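Local coordinates for protein beta-glucanase (Podospora anserina, PDB 4LE4) that probably hydrolyses beta-glucans as a family 131 glycoside hydrolase with a concanavalin-like beta-sandwich, and is captured here with cellotriose, at residues M77-N91 / S200-P213. Numbering follows the deposited sequence.
Sequences MRRTELIPQTTAAIN and SNGADWHVGVLELP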
ATOM      1  N   MET A  77       8.919 -14.609  -6.199  1.00 14.53           N
ATOM      2  CA  MET A  77       8.534 -13.187  -6.275  1.00 15.72           C
ATOM      3  C   MET A  77       9.130 -12.547  -4.995  1.00 11.63           C
ATOM      4  O   MET A  77       9.163 -13.204  -3.948  1.00 11.93           O
ATOM      5  CB  MET A  77       6.998 -12.979  -6.169  1.00 16.71           C
ATOM      6  CG  MET A  77       6.103 -13.796  -7.075  1.00 25.47           C
ATOM      7  SD  MET A  77       5.430 -15.298  -6.309  1.00 31.90           S
ATOM      8  CE  MET A  77       4.078 -14.723  -5.409  1.00 30.75           C
ATOM      9  N   ARG A  78       9.594 -11.303  -5.065  1.00 12.43           N
ATOM     10  CA  ARG A  78      10.111 -10.611  -3.855  1.00 12.41           C
ATOM     11  C   ARG A  78       8.913  -9.951  -3.161  1.00 11.60           C
ATOM     12  O   ARG A  78       8.047  -9.380  -3.823  1.00 11.96           O
ATOM     13  CB  ARG A  78      11.085  -9.482  -4.191  1.00 13.69           C
ATOM     14  CG  ARG A  78      12.216  -9.860  -5.089  1.00 19.47           C
ATOM     15  CD  ARG A  78      12.711  -8.593  -5.836  1.00 21.56           C
ATOM     16  NE  ARG A  78      13.767  -8.074  -5.031  1.00 19.05           N
ATOM     17  CZ  ARG A  78      14.488  -6.981  -5.228  1.00 16.12           C
ATOM     18  NH1 ARG A  78      14.310  -6.137  -6.257  1.00 15.61           N
ATOM     19  NH2 ARG A  78      15.473  -6.786  -4.370  1.00 16.57           N
ATOM     20  N   ARG A  79       8.879 -10.004  -1.833  1.00 11.76           N
ATOM     21  CA  ARG A  79       7.762  -9.419  -1.081  1.00  9.55           C
ATOM     22  C   ARG A  79       8.162  -8.901   0.291  1.00  8.63           C
ATOM     23  O   ARG A  79       8.945  -9.515   0.971  1.00  8.61           O
ATOM     24  CB  ARG A  79       6.665 -10.475  -0.819  1.00 10.35           C
ATOM     25  CG  ARG A  79       6.141 -11.197  -2.050  1.00 14.37           C
ATOM     26  CD  ARG A  79       5.278 -12.372  -1.651  1.00 13.40           C
ATOM     27  NE  ARG A  79       3.958 -11.925  -1.244  1.00 14.53           N
ATOM     28  CZ  ARG A  79       2.913 -12.739  -1.114  1.00 14.35           C
ATOM     29  NH1 ARG A  79       3.049 -14.042  -1.358  1.00 13.21           N
ATOM     30  NH2 ARG A  79       1.744 -12.244  -0.739  1.00 11.32           N
ATOM     31  N   THR A  80       7.556  -7.786   0.685  1.00  9.49           N
ATOM     32  CA  THR A  80       7.701  -7.219   2.025  1.00  7.64           C
ATOM     33  C   THR A  80       6.298  -6.642   2.209  1.00  7.15           C
ATOM     34  O   THR A  80       5.938  -5.633   1.576  1.00  7.19           O
ATOM     35  CB  THR A  80       8.729  -6.079   2.135  1.00  9.83           C
ATOM     36  OG1 THR A  80      10.047  -6.580   1.883  1.00 10.79           O
ATOM     37  CG2 THR A  80       8.691  -5.504   3.536  1.00 10.68           C
ATOM     38  N   GLU A  81       5.512  -7.299   3.045  1.00  7.46           N
ATOM     39  CA  GLU A  81       4.121  -6.871   3.237  1.00  9.03           C
ATOM     40  C   GLU A  81       3.692  -6.940   4.696  1.00  9.43           C
ATOM     41  O   GLU A  81       4.146  -7.807   5.428  1.00 11.91           O
ATOM     42  CB  GLU A  81       3.196  -7.791   2.389  1.00 11.15           C
ATOM     43  CG  GLU A  81       3.486  -7.724   0.896  1.00 15.11           C
ATOM     44  CD  GLU A  81       3.133  -9.021   0.159  1.00 13.67           C
ATOM     45  OE1 GLU A  81       2.190  -9.735   0.605  1.00 16.72           O
ATOM     46  OE2 GLU A  81       3.800  -9.324  -0.859  1.00 15.51           O
ATOM     47  N   LEU A  82       2.810  -6.010   5.087  1.00 11.46           N
ATOM     48  CA  LEU A  82       2.228  -5.920   6.412  1.00  9.89           C
ATOM     49  C   LEU A  82       0.724  -6.108   6.180  1.00 10.36           C
ATOM     50  O   LEU A  82       0.195  -5.637   5.180  1.00 11.67           O
ATOM     51  CB  LEU A  82       2.437  -4.511   7.022  1.00  9.35           C
ATOM     52  CG  LEU A  82       3.894  -4.034   7.032  1.00 11.03           C
ATOM     53  CD1 LEU A  82       3.982  -2.632   7.575  1.00 13.39           C
ATOM     54  CD2 LEU A  82       4.702  -5.005   7.863  1.00 13.40           C
ATOM     55  N   ILE A  83       0.058  -6.794   7.092  1.00  9.60           N
ATOM     56  CA  ILE A  83      -1.382  -7.003   6.981  1.00 10.40           C
ATOM     57  C   ILE A  83      -2.032  -6.426   8.247  1.00 10.60           C
ATOM     58  O   ILE A  83      -1.515  -6.601   9.349  1.00  8.79           O
ATOM     59  CB  ILE A  83      -1.702  -8.529   6.856  1.00 11.37           C
ATOM     60  CG1 ILE A  83      -1.170  -9.042   5.509  1.00 14.29           C
ATOM     61  CG2 ILE A  83      -3.233  -8.804   6.823  1.00 10.07           C
ATOM     62  CD1 ILE A  83      -1.208 -10.533   5.409  1.00 13.15           C
ATOM     63  N   PRO A  84      -3.161  -5.702   8.097  1.00  9.82           N
ATOM     64  CA  PRO A  84      -3.829  -5.135   9.265  1.00 11.60           C
ATOM     65  C   PRO A  84      -4.189  -6.231  10.279  1.00 12.27           C
ATOM     66  O   PRO A  84      -4.683  -7.308   9.900  1.00 11.01           O
ATOM     67  CB  PRO A  84      -5.095  -4.492   8.679  1.00 10.70           C
ATOM     68  CG  PRO A  84      -4.680  -4.147   7.273  1.00  9.21           C
ATOM     69  CD  PRO A  84      -3.891  -5.385   6.869  1.00  8.10           C
ATOM     70  N   GLN A  85      -3.915  -5.950  11.558  1.00 12.35           N
ATOM     71  CA  GLN A  85      -4.258  -6.865  12.663  1.00 13.13           C
ATOM     72  C   GLN A  85      -5.423  -6.114  13.298  1.00 13.76           C
ATOM     73  O   GLN A  85      -5.207  -5.076  13.923  1.00 14.76           O
ATOM     74  CB  GLN A  85      -3.126  -6.982  13.688  1.00 16.03           C
ATOM     75  CG  GLN A  85      -3.523  -7.798  14.928  1.00 15.74           C
ATOM     76  CD  GLN A  85      -3.980  -9.181  14.541  1.00 16.47           C
ATOM     77  OE1 GLN A  85      -3.197  -9.975  14.003  1.00 14.60           O
ATOM     78  NE2 GLN A  85      -5.264  -9.486  14.792  1.00 17.42           N
ATOM     79  N   THR A  86      -6.628  -6.630  13.106  1.00 14.36           N
ATOM     80  CA  THR A  86      -7.845  -5.973  13.596  1.00 17.90           C
ATOM     81  C   THR A  86      -9.046  -6.933  13.720  1.00 18.64           C
ATOM     82  O   THR A  86      -9.105  -7.995  13.089  1.00 17.75           O
ATOM     83  CB  THR A  86      -8.243  -4.812  12.624  1.00 19.22           C
ATOM     84  OG1 THR A  86      -9.444  -4.170  13.059  1.00 19.05           O
ATOM     85  CG2 THR A  86      -8.485  -5.354  11.217  1.00 20.84           C
ATOM     86  N   THR A  87     -10.005  -6.522  14.548  1.00 21.33           N
ATOM     87  CA  THR A  87     -11.239  -7.261  14.738  1.00 22.80           C
ATOM     88  C   THR A  87     -12.364  -6.414  14.130  1.00 23.21           C
ATOM     89  O   THR A  87     -13.517  -6.817  14.113  1.00 23.93           O
ATOM     90  CB  THR A  87     -11.554  -7.484  16.246  1.00 24.39           C
ATOM     91  OG1 THR A  87     -11.708  -6.213  16.887  1.00 23.57           O
ATOM     92  CG2 THR A  87     -10.425  -8.243  16.927  1.00 24.66           C
ATOM     93  N   ALA A  88     -12.027  -5.228  13.635  1.00 22.33           N
ATOM     94  CA  ALA A  88     -13.034  -4.358  13.046  1.00 21.34           C
ATOM     95  C   ALA A  88     -13.547  -4.958  11.735  1.00 21.37           C
ATOM     96  O   ALA A  88     -12.819  -5.680  11.058  1.00 22.65           O
ATOM     97  CB  ALA A  88     -12.440  -2.961  12.814  1.00 20.77           C
ATOM     98  N   ALA A  89     -14.792  -4.652  11.385  1.00 20.17           N
ATOM     99  CA  ALA A  89     -15.423  -5.159  10.163  1.00 21.98           C
ATOM    100  C   ALA A  89     -14.975  -4.360   8.921  1.00 22.14           C
ATOM    101  O   ALA A  89     -15.768  -3.667   8.271  1.00 23.61           O
ATOM    102  CB  ALA A  89     -16.958  -5.097  10.304  1.00 22.96           C
ATOM    103  N   ILE A  90     -13.696  -4.470   8.594  1.00 20.25           N
ATOM    104  CA  ILE A  90     -13.156  -3.746   7.460  1.00 18.33           C
ATOM    105  C   ILE A  90     -13.482  -4.342   6.100  1.00 17.44           C
ATOM    106  O   ILE A  90     -13.131  -3.751   5.078  1.00 17.52           O
ATOM    107  CB  ILE A  90     -11.642  -3.622   7.606  1.00 16.29           C
ATOM    108  CG1 ILE A  90     -11.015  -5.012   7.618  1.00 16.06           C
ATOM    109  CG2 ILE A  90     -11.309  -2.888   8.920  1.00 17.68           C
ATOM    110  CD1 ILE A  90      -9.500  -4.969   7.416  1.00 11.28           C
ATOM    111  N   ASN A  91     -14.157  -5.494   6.076  1.00 17.60           N
ATOM    112  CA  ASN A  91     -14.519  -6.148   4.818  1.00 15.74           C
ATOM    113  C   ASN A  91     -16.019  -6.341   4.652  1.00 17.48           C
ATOM    114  O   ASN A  91     -16.469  -7.272   3.975  1.00 17.00           O
ATOM    115  CB  ASN A  91     -13.826  -7.507   4.692  1.00 18.28           C
ATOM    116  CG  ASN A  91     -14.297  -8.513   5.740  1.00 20.94           C
ATOM    117  OD1 ASN A  91     -14.617  -8.152   6.876  1.00 19.34           O
ATOM    118  ND2 ASN A  91     -14.319  -9.788   5.359  1.00 22.48           N
ATOM    119  N   SER A 200     -13.347 -11.090   0.580  1.00 35.85           N
ATOM    120  CA  SER A 200     -12.253 -10.867   1.513  1.00 36.31           C
ATOM    121  C   SER A 200     -12.646 -11.334   2.888  1.00 37.31           C
ATOM    122  O   SER A 200     -13.820 -11.284   3.239  1.00 37.48           O
ATOM    123  CB  SER A 200     -11.917  -9.373   1.566  1.00 36.44           C
ATOM    124  OG  SER A 200     -11.019  -9.067   2.622  1.00 35.27           O
ATOM    125  N   ASN A 201     -11.662 -11.789   3.663  1.00 38.19           N
ATOM    126  CA  ASN A 201     -11.912 -12.223   5.044  1.00 38.10           C
ATOM    127  C   ASN A 201     -11.549 -11.092   6.003  1.00 37.04           C
ATOM    128  O   ASN A 201     -11.706 -11.236   7.214  1.00 38.07           O
ATOM    129  CB  ASN A 201     -11.023 -13.373   5.441  1.00 38.60           C
ATOM    130  CG  ASN A 201      -9.712 -12.881   6.018  1.00 40.23           C
ATOM    131  OD1 ASN A 201      -9.460 -12.995   7.217  1.00 41.53           O
ATOM    132  ND2 ASN A 201      -8.886 -12.291   5.167  1.00 37.58           N
ATOM    133  N   GLY A 202     -11.015  -9.993   5.484  1.00 35.99           N
ATOM    134  CA  GLY A 202     -10.651  -8.888   6.363  1.00 34.01           C
ATOM    135  C   GLY A 202      -9.235  -8.979   6.899  1.00 33.48           C
ATOM    136  O   GLY A 202      -8.752  -8.034   7.509  1.00 36.46           O
ATOM    137  N   ALA A 203      -8.576 -10.120   6.705  1.00 31.89           N
ATOM    138  CA  ALA A 203      -7.191 -10.302   7.137  1.00 26.73           C
ATOM    139  C   ALA A 203      -6.465 -10.652   5.857  1.00 23.94           C
ATOM    140  O   ALA A 203      -5.819 -11.687   5.762  1.00 25.37           O
ATOM    141  CB  ALA A 203      -7.077 -11.438   8.119  1.00 27.80           C
ATOM    142  N   ASP A 204      -6.580  -9.790   4.864  1.00 19.06           N
ATOM    143  CA  ASP A 204      -5.930 -10.083   3.605  1.00 18.74           C
ATOM    144  C   ASP A 204      -5.613  -8.878   2.733  1.00 14.40           C
ATOM    145  O   ASP A 204      -5.544  -8.999   1.512  1.00 13.60           O
ATOM    146  CB  ASP A 204      -6.784 -11.056   2.821  1.00 21.02           C
ATOM    147  CG  ASP A 204      -8.148 -10.497   2.525  1.00 21.22           C
ATOM    148  OD1 ASP A 204      -8.450  -9.381   2.982  1.00 22.86           O
ATOM    149  OD2 ASP A 204      -8.935 -11.178   1.832  1.00 27.53           O
ATOM    150  N   TRP A 205      -5.445  -7.718   3.353  1.00 10.22           N
ATOM    151  CA  TRP A 205      -5.051  -6.550   2.584  1.00  9.22           C
ATOM    152  C   TRP A 205      -3.551  -6.460   2.846  1.00  8.85           C
ATOM    153  O   TRP A 205      -3.113  -6.321   3.996  1.00  8.03           O
ATOM    154  CB  TRP A 205      -5.730  -5.281   3.069  1.00  8.41           C
ATOM    155  CG  TRP A 205      -5.368  -4.108   2.213  1.00  9.02           C
ATOM    156  CD1 TRP A 205      -5.217  -4.091   0.847  1.00  8.22           C
ATOM    157  CD2 TRP A 205      -5.132  -2.772   2.655  1.00  9.15           C
ATOM    158  NE1 TRP A 205      -4.905  -2.819   0.412  1.00  5.57           N
ATOM    159  CE2 TRP A 205      -4.842  -1.992   1.504  1.00  7.84           C
ATOM    160  CE3 TRP A 205      -5.139  -2.147   3.913  1.00 11.10           C
ATOM    161  CZ2 TRP A 205      -4.558  -0.638   1.574  1.00  7.80           C
ATOM    162  CZ3 TRP A 205      -4.862  -0.784   3.973  1.00  8.25           C
ATOM    163  CH2 TRP A 205      -4.576  -0.051   2.815  1.00  9.42           C
ATOM    164  N   HIS A 206      -2.778  -6.496   1.772  1.00  9.87           N
ATOM    165  CA  HIS A 206      -1.327  -6.501   1.870  1.00 11.05           C
ATOM    166  C   HIS A 206      -0.744  -5.124   1.643  1.00 10.00           C
ATOM    167  O   HIS A 206      -0.644  -4.659   0.520  1.00  9.07           O
ATOM    168  CB  HIS A 206      -0.746  -7.496   0.858  1.00 10.16           C
ATOM    169  CG  HIS A 206      -1.129  -8.915   1.126  1.00 13.43           C
ATOM    170  ND1 HIS A 206      -0.198  -9.905   1.348  1.00 13.90           N
ATOM    171  CD2 HIS A 206      -2.344  -9.511   1.221  1.00 15.66           C
ATOM    172  CE1 HIS A 206      -0.822 -11.052   1.575  1.00 16.04           C
ATOM    173  NE2 HIS A 206      -2.125 -10.837   1.504  1.00 16.26           N
ATOM    174  N   VAL A 207      -0.394  -4.472   2.739  1.00  9.01           N
ATOM    175  CA  VAL A 207       0.196  -3.138   2.723  1.00  8.99           C
ATOM    176  C   VAL A 207       1.662  -3.380   2.510  1.00 10.41           C
ATOM    177  O   VAL A 207       2.406  -3.768   3.426  1.00 12.31           O
ATOM    178  CB  VAL A 207      -0.019  -2.417   4.060  1.00  8.99           C
ATOM    179  CG1 VAL A 207       0.685  -1.027   4.056  1.00 10.96           C
ATOM    180  CG2 VAL A 207      -1.509  -2.280   4.295  1.00 10.42           C
ATOM    181  N   GLY A 208       2.086  -3.132   1.285  1.00  9.63           N
ATOM    182  CA  GLY A 208       3.461  -3.400   0.955  1.00  7.54           C
ATOM    183  C   GLY A 208       3.563  -3.668  -0.521  1.00  9.16           C
ATOM    184  O   GLY A 208       2.682  -3.266  -1.283  1.00 10.91           O
ATOM    185  N   VAL A 209       4.609  -4.388  -0.914  1.00  9.90           N
ATOM    186  CA  VAL A 209       4.920  -4.622  -2.315  1.00  9.17           C
ATOM    187  C   VAL A 209       5.355  -6.031  -2.649  1.00  9.92           C
ATOM    188  O   VAL A 209       6.098  -6.671  -1.919  1.00  9.18           O
ATOM    189  CB  VAL A 209       6.101  -3.693  -2.774  1.00 10.02           C
ATOM    190  CG1 VAL A 209       6.278  -3.790  -4.335  1.00 12.57           C
ATOM    191  CG2 VAL A 209       5.874  -2.254  -2.336  1.00 13.07           C
ATOM    192  N   LEU A 210       4.894  -6.487  -3.807  1.00 10.24           N
ATOM    193  CA  LEU A 210       5.243  -7.791  -4.342  1.00 10.67           C
ATOM    194  C   LEU A 210       5.836  -7.470  -5.721  1.00  8.44           C
ATOM    195  O   LEU A 210       5.276  -6.670  -6.456  1.00 10.22           O
ATOM    196  CB  LEU A 210       3.981  -8.665  -4.467  1.00  9.72           C
ATOM    197  CG  LEU A 210       4.067 -10.111  -4.972  1.00 12.38           C
ATOM    198  CD1 LEU A 210       2.817 -10.878  -4.617  1.00 13.62           C
ATOM    199  CD2 LEU A 210       4.231 -10.080  -6.475  1.00 11.99           C
ATOM    200  N   GLU A 211       6.990  -8.054  -6.056  1.00  7.74           N
ATOM    201  CA  GLU A 211       7.594  -7.792  -7.364  1.00 10.40           C
ATOM    202  C   GLU A 211       7.829  -9.118  -8.089  1.00 11.51           C
ATOM    203  O   GLU A 211       8.465 -10.020  -7.547  1.00 12.47           O
ATOM    204  CB  GLU A 211       8.945  -7.070  -7.218  1.00 10.84           C
ATOM    205  CG  GLU A 211       9.700  -6.806  -8.547  1.00  8.70           C
ATOM    206  CD  GLU A 211      11.044  -6.096  -8.343  1.00 10.32           C
ATOM    207  OE1 GLU A 211      11.773  -6.436  -7.397  1.00 13.30           O
ATOM    208  OE2 GLU A 211      11.371  -5.186  -9.119  1.00 10.04           O
ATOM    209  N   LEU A 212       7.323  -9.243  -9.307  1.00 13.50           N
ATOM    210  CA  LEU A 212       7.523 -10.488 -10.056  1.00 12.35           C
ATOM    211  C   LEU A 212       8.895 -10.520 -10.709  1.00 13.00           C
ATOM    212  O   LEU A 212       9.463  -9.483 -11.011  1.00 14.67           O
ATOM    213  CB  LEU A 212       6.485 -10.622 -11.169  1.00 15.42           C
ATOM    214  CG  LEU A 212       4.993 -10.723 -10.821  1.00 16.91           C
ATOM    215  CD1 LEU A 212       4.516  -9.438 -10.188  1.00 20.59           C
ATOM    216  CD2 LEU A 212       4.199 -10.957 -12.116  1.00 19.77           C
ATOM    217  N   PRO A 213       9.459 -11.715 -10.914  1.00 13.17           N
ATOM    218  CA  PRO A 213      10.769 -11.784 -11.569  1.00 13.31           C
ATOM    219  C   PRO A 213      10.527 -11.591 -13.069  1.00 14.62           C
ATOM    220  O   PRO A 213       9.390 -11.677 -13.535  1.00 14.34           O
ATOM    221  CB  PRO A 213      11.231 -13.204 -11.271  1.00 12.81           C
ATOM    222  CG  PRO A 213       9.937 -13.980 -11.347  1.00 14.34           C
ATOM    223  CD  PRO A 213       8.960 -13.064 -10.571  1.00 13.05           C
TER
HETATM  224  O   HOH W   1     -16.577  -9.470   2.166  1.00 31.75           O
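Backbone pairing joins Arg78, Thr80 and Leu82 to Glu211, Val209 and Val207 as antiparallel hydrogen-bonded pairs, six bonds of which Leu82 N to Val207 O measures 2.8 Å. Strand 78-84 thus lies between 30-34 and 209-211, consistent with the family's concanavalin-like sandwich. At Gly208, opposite Glu81, the chain turns a corner; a side chain there would collide with Thr80 O.

Charged and polar groups gather on the face of Arg79 and Leu210. Arg79 forms a side-on salt bridge with Glu81 through two hydrogen bonds, NE to OE2 at 2.6 Å and NH2 to OE1 at 2.9 Å. Glu81 OE1 also accepts His206 ND1 at 2.5 Å, met on its anti side, with carboxylate and imidazole planes 64° apart. His206 NE2 is hydrogen-bonded to Glu121 OE1. With Glu81 replaced by an alanine, Arg79 and His206 would probably lose their shared acceptor and be freer to turn.

Apolar groups cover these flat groups: a Leu210 chi1 of -178° sets its side chain alongside that of Arg79, bringing CD1 over one guanidinium face, 3.7 Å from Arg79 NE. Ile83 CD1 makes a CH-pi contact 4.1 Å from the His206 ring centroid, 19° off the normal.

Beyond the strands, Asn91 ND2 donates to Ser200 O at 2.6 Å, from above the carbonyl plane.

Three N-H donors, from Arg79 guanidinium and His206 imidazole, thus hold both oxygens of the buried Glu81 carboxylate and fix its orientation.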